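Local coordinates for fiber protein 2 (Human adenovirus type 41, PDB 2BZV) that forms the trimeric head of the short fibre spike on the viral capsid and probably serves in attachment of the virus to a host-cell receptor, at residues C28-T33 against G60-M65; L72-D77 against F148-S153; T112-N117 against V137-I142. All blocks are in the same frame, centred on the assembly; numbering follows the deposited sequence. Where two conformers were deposited one is given.

Contact 1. Residues C28-T33 against G60-M65; sequences CSIYET and GALREM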
loop_
_atom_site.group_PDB
_atom_site.type_symbol
_atom_site.label_atom_id
_atom_site.label_comp_id
_atom_site.label_asym_id
_atom_site.label_seq_id
_atom_site.Cartn_x
_atom_site.Cartn_y
_atom_site.Cartn_z
ATOM N N CYS A 28 -5.167 25.496 0.967
ATOM C CA CYS A 28 -3.720 25.431 0.966
ATOM C C CYS A 28 -3.196 26.687 0.280
ATOM O O CYS A 28 -3.785 27.158 -0.686
ATOM C CB CYS A 28 -3.281 24.150 0.241
ATOM S SG CYS A 28 -1.515 23.802 0.273
ATOM N N SER A 29 -2.088 27.219 0.794
ATOM C CA SER A 29 -1.505 28.469 0.309
ATOM C C SER A 29 -0.047 28.254 -0.073
ATOM O O SER A 29 0.808 28.151 0.809
ATOM C CB SER A 29 -1.600 29.526 1.415
ATOM O OG SER A 29 -2.959 29.759 1.764
ATOM N N ILE A 30 0.226 28.159 -1.368
ATOM C CA ILE A 30 1.590 27.887 -1.845
ATOM C C ILE A 30 2.299 29.187 -2.213
ATOM O O ILE A 30 3.364 29.470 -1.668
ATOM C CB ILE A 30 1.572 26.928 -3.051
ATOM C CG1 ILE A 30 0.893 25.598 -2.694
ATOM C CG2 ILE A 30 2.995 26.723 -3.566
ATOM C CD1 ILE A 30 1.626 24.798 -1.621
ATOM N N TYR A 31 1.707 29.966 -3.115
ATOM C CA TYR A 31 2.293 31.254 -3.537
ATOM C C TYR A 31 1.458 32.424 -3.056
ATOM O O TYR A 31 1.988 33.508 -2.836
ATOM C CB TYR A 31 2.368 31.344 -5.052
ATOM C CG TYR A 31 3.192 30.298 -5.746
ATOM C CD1 TYR A 31 4.505 30.030 -5.364
ATOM C CD2 TYR A 31 2.670 29.615 -6.832
ATOM C CE1 TYR A 31 5.259 29.078 -6.033
ATOM C CE2 TYR A 31 3.410 28.664 -7.506
ATOM C CZ TYR A 31 4.704 28.392 -7.106
ATOM O OH TYR A 31 5.437 27.444 -7.786
ATOM N N GLU A 32 0.152 32.223 -2.948
ATOM C CA GLU A 32 -0.755 33.241 -2.421
ATOM C C GLU A 32 -1.823 32.544 -1.609
ATOM O O GLU A 32 -1.937 31.313 -1.632
ATOM C CB GLU A 32 -1.383 34.087 -3.525
ATOM C CG GLU A 32 -2.251 33.322 -4.499
ATOM C CD GLU A 32 -2.833 34.222 -5.581
ATOM O OE1 GLU A 32 -2.144 34.505 -6.584
ATOM O OE2 GLU A 32 -4.003 34.654 -5.442
ATOM N N THR A 33 -2.600 33.313 -0.866
ATOM C CA THR A 33 -3.591 32.757 0.039
ATOM C C THR A 33 -4.610 31.885 -0.684
ATOM O O THR A 33 -5.230 32.336 -1.647
ATOM C CB THR A 33 -4.353 33.892 0.749
ATOM O OG1 THR A 33 -3.414 34.783 1.364
ATOM C CG2 THR A 33 -5.288 33.316 1.805
ATOM N N GLY A 60 -3.547 31.788 -9.739
ATOM C CA GLY A 60 -2.217 32.384 -9.840
ATOM C C GLY A 60 -1.221 31.544 -10.617
ATOM O O GLY A 60 -1.594 30.875 -11.579
ATOM N N ALA A 61 0.041 31.570 -10.193
ATOM C CA ALA A 61 1.111 30.850 -10.891
ATOM C C ALA A 61 0.899 29.344 -10.886
ATOM O O ALA A 61 1.442 28.629 -11.732
ATOM C CB ALA A 61 2.481 31.173 -10.301
ATOM N N LEU A 62 0.108 28.847 -9.935
ATOM C CA LEU A 62 -0.218 27.413 -9.949
ATOM C C LEU A 62 -1.041 26.995 -11.171
ATOM O O LEU A 62 -1.196 25.800 -11.432
ATOM C CB LEU A 62 -0.960 27.012 -8.676
ATOM C CG LEU A 62 -0.147 27.075 -7.385
ATOM C CD1 LEU A 62 -1.051 26.775 -6.199
ATOM C CD2 LEU A 62 1.016 26.101 -7.426
ATOM N N ARG A 63 -1.581 27.958 -11.921
ATOM C CA ARG A 63 -2.264 27.610 -13.159
ATOM C C ARG A 63 -1.349 27.709 -14.380
ATOM O O ARG A 63 -1.713 27.283 -15.472
ATOM C CB ARG A 63 -3.498 28.489 -13.352
ATOM C CG ARG A 63 -4.559 28.342 -12.265
ATOM C CD ARG A 63 -5.051 26.913 -12.076
ATOM N NE ARG A 63 -5.543 26.321 -13.326
ATOM C CZ ARG A 63 -5.887 25.039 -13.453
ATOM N NH1 ARG A 63 -5.798 24.209 -12.418
ATOM N NH2 ARG A 63 -6.317 24.596 -14.629
ATOM N N GLU A 64 -0.163 28.272 -14.196
ATOM C CA GLU A 64 0.812 28.422 -15.279
ATOM C C GLU A 64 2.202 28.501 -14.660
ATOM O O GLU A 64 2.755 29.589 -14.428
ATOM C CB GLU A 64 0.500 29.660 -16.134
ATOM C CG GLU A 64 1.404 29.790 -17.357
ATOM C CD GLU A 64 0.964 30.871 -18.328
ATOM O OE1 GLU A 64 0.072 31.683 -18.000
ATOM O OE2 GLU A 64 1.511 30.915 -19.446
ATOM N N MET A 65 2.763 27.327 -14.371
ATOM C CA MET A 65 3.956 27.270 -13.524
ATOM C C MET A 65 5.175 27.914 -14.168
ATOM O O MET A 65 5.371 27.857 -15.380
ATOM C CB MET A 65 4.277 25.822 -13.157
ATOM C CG MET A 65 3.324 25.258 -12.114
ATOM S SD MET A 65 3.585 25.954 -10.468
ATOM C CE MET A 65 5.022 25.013 -9.951
HETATM O O HOH W 1 0.401 32.980 -7.606
#
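Y31 lies against A61, L62 and M65, and this ring is the centre of the contact. Most of the contact is apolar. The CD2 and CE2 atoms of the ring do most of the touching. Y31 CE2 is 3.5 Å from L62 CD2, and Y31 CD2 is 3.8 Å from A61 CB. Both groups come to the ring obliquely. The first torsion of Y31 sets CG beside the backbone N and anti to the carbonyl carbon (chi1 -60°), which leads the ring to the turn at 61-63. I30 lies next to Y31 and lays CG2 over the centre of one ring face, 4.0 Å above the plane. I30 also meets L62, with I30 CB 4.1 Å from L62 CD1; the two side chains cross at about a right angle. L62 therefore bridges two neighbouring residues of the loop.

A Met-aromatic contact extends the apolar patch. M65 SD is 5.3 Å from the centroid of the Y31 ring and sits at its edge, near the ring plane. The methionine chain is bent at chi2 and chi3, which brings M65 CE to 3.3 Å from Y31 OH.

The polar link runs through water. Water 1 donates to E32 OE1 at 3.1 Å and accepts from A61 N at 3.0 Å. It thus takes up the first backbone N-H of the short 3-10 segment 61-63. E32 OE2 also forms a weak, long ion pair with K59.

D35 holds the loop 28-33 in shape through hydrogen bonds to the backbone N atoms of I30, Y31 and E32. Beneath the contact, I30, Y31, L62 and M65 all touch L70 of strand 69-76. L62 also packs on A36 of strand 36-45, so two loops meet above the ends of these strands.

Contact 2. Residues L72-D77 against F148-S153; sequences LKLPFD and FTFKWS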
loop_
_atom_site.group_PDB
_atom_site.type_symbol
_atom_site.label_atom_id
_atom_site.label_comp_id
_atom_site.label_asym_id
_atom_site.label_seq_id
_atom_site.Cartn_x
_atom_site.Cartn_y
_atom_site.Cartn_z
ATOM N N LEU A 72 5.924 21.008 -0.183
ATOM C CA LEU A 72 4.951 21.310 0.858
ATOM C C LEU A 72 5.433 20.662 2.136
ATOM O O LEU A 72 5.621 19.448 2.168
ATOM C CB LEU A 72 3.570 20.740 0.496
ATOM C CG LEU A 72 2.515 20.763 1.618
ATOM C CD1 LEU A 72 2.131 22.199 1.921
ATOM C CD2 LEU A 72 1.291 19.918 1.239
ATOM N N LYS A 73 5.596 21.453 3.188
ATOM C CA LYS A 73 6.016 20.942 4.487
ATOM C C LYS A 73 4.876 21.040 5.488
ATOM O O LYS A 73 4.285 22.113 5.665
ATOM C CB LYS A 73 7.235 21.711 4.995
ATOM C CG LYS A 73 7.806 21.111 6.255
ATOM C CD LYS A 73 9.139 21.757 6.550
ATOM C CE LYS A 73 9.733 21.092 7.771
ATOM N NZ LYS A 73 11.032 21.747 8.133
ATOM N N LEU A 74 4.594 19.930 6.158
ATOM C CA LEU A 74 3.609 19.892 7.240
ATOM C C LEU A 74 4.371 19.607 8.534
ATOM O O LEU A 74 4.854 18.489 8.741
ATOM C CB LEU A 74 2.550 18.815 7.009
ATOM C CG LEU A 74 1.758 18.948 5.698
ATOM C CD1 LEU A 74 0.727 17.846 5.626
ATOM C CD2 LEU A 74 1.078 20.304 5.566
ATOM N N PRO A 75 4.528 20.626 9.384
ATOM C CA PRO A 75 5.241 20.470 10.647
ATOM C C PRO A 75 4.301 20.175 11.807
ATOM O O PRO A 75 3.173 20.688 11.831
ATOM C CB PRO A 75 5.873 21.859 10.835
ATOM C CG PRO A 75 4.838 22.801 10.265
ATOM C CD PRO A 75 4.113 22.028 9.177
ATOM N N PHE A 76 4.774 19.385 12.766
ATOM C CA PHE A 76 3.984 19.016 13.944
ATOM C C PHE A 76 4.822 19.213 15.199
ATOM O O PHE A 76 6.047 19.085 15.165
ATOM C CB PHE A 76 3.544 17.544 13.884
ATOM C CG PHE A 76 2.714 17.218 12.663
ATOM C CD1 PHE A 76 1.326 17.209 12.722
ATOM C CD2 PHE A 76 3.326 16.923 11.461
ATOM C CE1 PHE A 76 0.582 16.924 11.580
ATOM C CE2 PHE A 76 2.593 16.632 10.328
ATOM C CZ PHE A 76 1.220 16.636 10.390
ATOM N N ASP A 77 4.143 19.492 16.308
ATOM C CA ASP A 77 4.835 19.532 17.595
ATOM C C ASP A 77 5.073 18.112 18.118
ATOM O O ASP A 77 4.674 17.118 17.486
ATOM C CB ASP A 77 4.115 20.457 18.595
ATOM C CG ASP A 77 2.774 19.929 19.091
ATOM O OD1 ASP A 77 2.458 18.735 18.908
ATOM O OD2 ASP A 77 2.035 20.742 19.695
ATOM N N PHE A 148 6.298 16.094 7.674
ATOM C CA PHE A 148 6.336 15.545 6.320
ATOM C C PHE A 148 6.799 16.651 5.389
ATOM O O PHE A 148 6.296 17.776 5.478
ATOM C CB PHE A 148 4.952 15.149 5.810
ATOM C CG PHE A 148 4.222 14.134 6.627
ATOM C CD1 PHE A 148 4.569 12.798 6.555
ATOM C CD2 PHE A 148 3.152 14.496 7.400
ATOM C CE1 PHE A 148 3.894 11.845 7.288
ATOM C CE2 PHE A 148 2.467 13.542 8.134
ATOM C CZ PHE A 148 2.849 12.225 8.088
ATOM N N THR A 149 7.711 16.319 4.468
ATOM C CA THR A 149 8.080 17.252 3.411
ATOM C C THR A 149 7.829 16.540 2.095
ATOM O O THR A 149 8.491 15.557 1.780
ATOM C CB THR A 149 9.536 17.722 3.503
ATOM O OG1 THR A 149 9.744 18.294 4.808
ATOM C CG2 THR A 149 9.824 18.739 2.409
ATOM N N PHE A 150 6.849 17.055 1.361
ATOM C CA PHE A 150 6.472 16.498 0.067
ATOM C C PHE A 150 7.113 17.325 -1.030
ATOM O O PHE A 150 7.201 18.545 -0.910
ATOM C CB PHE A 150 4.955 16.569 -0.089
ATOM C CG PHE A 150 4.213 15.796 0.963
ATOM C CD1 PHE A 150 4.189 14.405 0.943
ATOM C CD2 PHE A 150 3.533 16.464 1.981
ATOM C CE1 PHE A 150 3.504 13.684 1.920
ATOM C CE2 PHE A 150 2.856 15.756 2.950
ATOM C CZ PHE A 150 2.840 14.362 2.920
ATOM N N LYS A 151 7.529 16.675 -2.107
ATOM C CA LYS A 151 8.059 17.394 -3.258
ATOM C C LYS A 151 7.518 16.759 -4.534
ATOM O O LYS A 151 7.538 15.530 -4.678
ATOM C CB LYS A 151 9.592 17.366 -3.279
ATOM C CG LYS A 151 10.194 18.150 -4.464
ATOM C CD LYS A 151 11.705 17.963 -4.522
ATOM C CE LYS A 151 12.305 18.462 -5.829
ATOM N NZ LYS A 151 13.782 18.232 -5.869
ATOM N N TRP A 152 7.067 17.622 -5.440
ATOM C CA TRP A 152 6.616 17.193 -6.763
ATOM C C TRP A 152 7.387 17.934 -7.836
ATOM O O TRP A 152 7.696 19.122 -7.683
ATOM C CB TRP A 152 5.153 17.546 -6.973
ATOM C CG TRP A 152 4.176 16.926 -6.032
ATOM C CD1 TRP A 152 3.467 15.782 -6.246
ATOM C CD2 TRP A 152 3.749 17.432 -4.767
ATOM N NE1 TRP A 152 2.639 15.523 -5.188
ATOM C CE2 TRP A 152 2.791 16.526 -4.260
ATOM C CE3 TRP A 152 4.085 18.551 -4.007
ATOM C CZ2 TRP A 152 2.164 16.717 -3.023
ATOM C CZ3 TRP A 152 3.463 18.738 -2.784
ATOM C CH2 TRP A 152 2.507 17.818 -2.301
ATOM N N SER A 153 7.636 17.259 -8.955
ATOM C CA SER A 153 8.042 18.013 -10.136
ATOM C C SER A 153 6.834 18.747 -10.718
ATOM O O SER A 153 5.673 18.445 -10.395
ATOM C CB SER A 153 8.682 17.111 -11.188
ATOM O OG SER A 153 7.798 16.074 -11.554
#
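L72 and F150 form one hydrogen-bonded antiparallel pair, and L74 and F148 form the next. F150 N donates to L72 O at 2.8 Å, and L72 N returns a bond to F150 O at 2.9 Å. In the second pair L74 N reaches F148 O at 2.8 Å, and F148 N returns a bond to L74 O at 3.0 Å. K73 and T149 are the non-hydrogen-bonded pair between them.

The tight side carries L72, L74, F148 and F150, with F76 and W152 at the ends. L72 CB meets the edge of the indole in its plane, 3.8 Å from W152 CZ3. L72 also runs side by side with F150. L74 CD1 comes to the edge of the F150 ring, 4.0 Å from F150 CE2. F76 and F148 meet rim to rim, their planes at 87° and F76 CE2 3.7 Å from F148 CD2.

The other side is looser and partly exposed. K73 CG passes T149 OG1 at 3.7 Å. K73 is extended from its first torsion onward (chi1 -173°), and its end leaves T149 to give NZ a hydrogen bond to E141 O.

The apolar side packs on L38, L40 and L42 of strand 36-45 and on I53 and I55 of strand 48-57. Two antiparallel sheets facing each other across such a core make the beta-sandwich of the adenovirus fibre knob.

Contact 3. Residues T112-N117 against V137-I142; sequences TVYPRN and VVYNEI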
loop_
_atom_site.group_PDB
_atom_site.type_symbol
_atom_site.label_atom_id
_atom_site.label_comp_id
_atom_site.label_asym_id
_atom_site.label_seq_id
_atom_site.Cartn_x
_atom_site.Cartn_y
_atom_site.Cartn_z
ATOM N N THR A 112 12.728 7.051 15.658
ATOM C CA THR A 112 13.850 6.108 15.613
ATOM C C THR A 112 14.107 5.661 14.176
ATOM O O THR A 112 15.259 5.624 13.714
ATOM C CB THR A 112 13.561 4.890 16.503
ATOM O OG1 THR A 112 13.424 5.334 17.860
ATOM C CG2 THR A 112 14.689 3.866 16.396
ATOM N N VAL A 113 13.029 5.313 13.462
ATOM C CA VAL A 113 13.160 4.904 12.062
ATOM C C VAL A 113 13.552 6.096 11.175
ATOM O O VAL A 113 14.353 5.937 10.253
ATOM C CB VAL A 113 11.850 4.233 11.561
ATOM C CG1 VAL A 113 11.921 3.881 10.076
ATOM C CG2 VAL A 113 11.549 2.994 12.392
ATOM N N TYR A 114 12.995 7.280 11.473
ATOM C CA TYR A 114 13.267 8.506 10.725
ATOM C C TYR A 114 13.751 9.579 11.699
ATOM O O TYR A 114 13.009 10.469 12.103
ATOM C CB TYR A 114 12.009 8.998 9.984
ATOM C CG TYR A 114 11.207 7.909 9.303
ATOM C CD1 TYR A 114 11.604 7.339 8.101
ATOM C CD2 TYR A 114 10.025 7.466 9.873
ATOM C CE1 TYR A 114 10.842 6.339 7.488
ATOM C CE2 TYR A 114 9.252 6.482 9.279
ATOM C CZ TYR A 114 9.665 5.922 8.092
ATOM O OH TYR A 114 8.879 4.934 7.539
ATOM N N PRO A 115 15.027 9.493 12.114
ATOM C CA PRO A 115 15.539 10.488 13.062
ATOM C C PRO A 115 15.480 11.893 12.493
ATOM O O PRO A 115 15.633 12.069 11.288
ATOM C CB PRO A 115 17.001 10.054 13.285
ATOM C CG PRO A 115 16.989 8.602 12.972
ATOM C CD PRO A 115 16.054 8.497 11.787
ATOM N N ARG A 116 15.270 12.884 13.356
ATOM C CA ARG A 116 15.167 14.255 12.857
ATOM C C ARG A 116 16.414 14.640 12.078
ATOM O O ARG A 116 17.544 14.402 12.522
ATOM C CB ARG A 116 14.912 15.261 13.989
ATOM C CG ARG A 116 13.442 15.290 14.391
ATOM C CD ARG A 116 13.158 16.312 15.469
ATOM N NE ARG A 116 13.622 15.801 16.735
ATOM C CZ ARG A 116 12.930 14.985 17.537
ATOM N NH1 ARG A 116 13.507 14.573 18.652
ATOM N NH2 ARG A 116 11.685 14.595 17.250
ATOM N N ASN A 117 16.186 15.223 10.906
ATOM C CA ASN A 117 17.222 15.759 10.039
ATOM C C ASN A 117 18.132 14.690 9.422
ATOM O O ASN A 117 19.161 15.030 8.864
ATOM C CB ASN A 117 18.041 16.828 10.775
ATOM C CG ASN A 117 17.246 18.102 10.952
ATOM O OD1 ASN A 117 16.567 18.562 10.024
ATOM N ND2 ASN A 117 17.314 18.668 12.156
ATOM N N VAL A 137 8.610 11.981 -0.507
ATOM C CA VAL A 137 8.262 12.379 0.848
ATOM C C VAL A 137 9.472 12.113 1.733
ATOM O O VAL A 137 10.075 11.039 1.652
ATOM C CB VAL A 137 6.971 11.681 1.358
ATOM C CG1 VAL A 137 7.049 10.163 1.267
ATOM C CG2 VAL A 137 6.664 12.138 2.780
ATOM N N VAL A 138 9.837 13.128 2.518
ATOM C CA VAL A 138 10.894 12.995 3.523
ATOM C C VAL A 138 10.291 13.236 4.870
ATOM O O VAL A 138 9.440 14.128 5.053
ATOM C CB VAL A 138 11.960 14.226 3.125
ATOM C CG1 VAL A 138 12.969 14.431 4.261
ATOM C CG2 VAL A 138 12.644 13.912 1.740
ATOM N N TYR A 139 10.708 12.426 5.830
ATOM C CA TYR A 139 10.152 12.439 7.174
ATOM C C TYR A 139 11.064 13.141 8.165
ATOM O O TYR A 139 12.278 12.930 8.173
ATOM C CB TYR A 139 9.891 11.002 7.637
ATOM C CG TYR A 139 8.978 10.255 6.676
ATOM C CD1 TYR A 139 7.616 10.544 6.619
ATOM C CD2 TYR A 139 9.479 9.302 5.794
ATOM C CE1 TYR A 139 6.783 9.873 5.724
ATOM C CE2 TYR A 139 8.647 8.631 4.893
ATOM C CZ TYR A 139 7.306 8.934 4.869
ATOM O OH TYR A 139 6.447 8.290 3.995
ATOM N N ASN A 140 10.450 13.963 9.001
ATOM C CA ASN A 140 11.106 14.569 10.151
ATOM C C ASN A 140 12.309 15.442 9.819
ATOM O O ASN A 140 13.269 15.487 10.586
ATOM C CB ASN A 140 11.441 13.488 11.192
ATOM C CG ASN A 140 10.187 12.828 11.740
ATOM O OD1 ASN A 140 9.100 13.406 11.698
ATOM N ND2 ASN A 140 10.343 11.640 12.295
ATOM N N GLU A 141 12.235 16.156 8.698
ATOM C CA GLU A 141 13.256 17.150 8.385
ATOM C C GLU A 141 12.884 18.430 9.128
ATOM O O GLU A 141 12.321 19.367 8.552
ATOM C CB GLU A 141 13.326 17.381 6.884
ATOM C CG GLU A 141 14.543 18.197 6.459
ATOM C CD GLU A 141 14.605 18.331 4.955
ATOM O OE1 GLU A 141 15.057 17.377 4.296
ATOM O OE2 GLU A 141 14.197 19.396 4.448
ATOM N N ILE A 142 13.169 18.433 10.425
ATOM C CA ILE A 142 12.700 19.486 11.325
ATOM C C ILE A 142 13.522 19.361 12.601
ATOM O O ILE A 142 13.971 18.256 12.936
ATOM C CB ILE A 142 11.161 19.363 11.580
ATOM C CG1 ILE A 142 10.585 20.614 12.243
ATOM C CG2 ILE A 142 10.847 18.080 12.361
ATOM C CD1 ILE A 142 9.075 20.704 12.093
HETATM O O HOH W 2 14.384 11.170 9.022
#
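Y114 and Y139 take similar first torsions (chi1 -43° and -56°), each with CG beside the backbone N. With their backbones close here, the side chains lie side by side and point the same way. Their rings meet obliquely, planes at 41° and centroids 4.6 Å apart. Y139 CD2 lies over one face of Y114 toward its rim, 3.7 Å from Y114 CE1. V113 CG1 covers the opposite face. Y114 OH bonds to I170 N, which holds the far end of the ring.

N140 is the polar centre. Its ND2 donates to Y114 O at 2.9 Å in a nearly straight bond. The acceptor lies in the amide plane and the donor in the carbonyl plane. P109 O also bonds ND2, and A147 N bonds OD1, so the buried amide is satisfied at both ends and its rotation is fixed.

N117 N donates to N140 O at 2.9 Å. R116 CA adds a CA-H...O contact to N140 O at 3.2 Å. A water lies within hydrogen-bonding distance of both P115 O and Y139 O. The aliphatic part of R116 runs past I142, with R116 CD 3.3 Å from I142 O. R116 NH2 bonds to G145 O.

E141 is the centre of an inverse gamma turn, closed by a weak bond from I142 N to N140 O. This turn begins the connection of the beta hairpin made by strands 135-139 and 146-153. The loop 112-117 is fastened to that hairpin end. V113 packs on F39 of a second subunit, so this surface loop of the fibre knob reaches the trimer interface.

From the N terminus, contact 1 comes first. It closes a loop that holds strands 36-45 and 48-57, and it is complete before strand 69-76 begins. Contact 2 then opens on that strand and closes on 146-153, the middle strand of the three-stranded sheet. Contact 3 is nested inside this long loop: it joins 112-117 to the end of edge strand 135-139. Contacts 2 and 3 touch directly. T149 N is 2.9 Å from V138 O, and P75 CB packs on I142 CD1 at 3.6 Å. Contacts 1 and 3 lie on opposite sides of the chain's centre, their own centres about 27 Å apart.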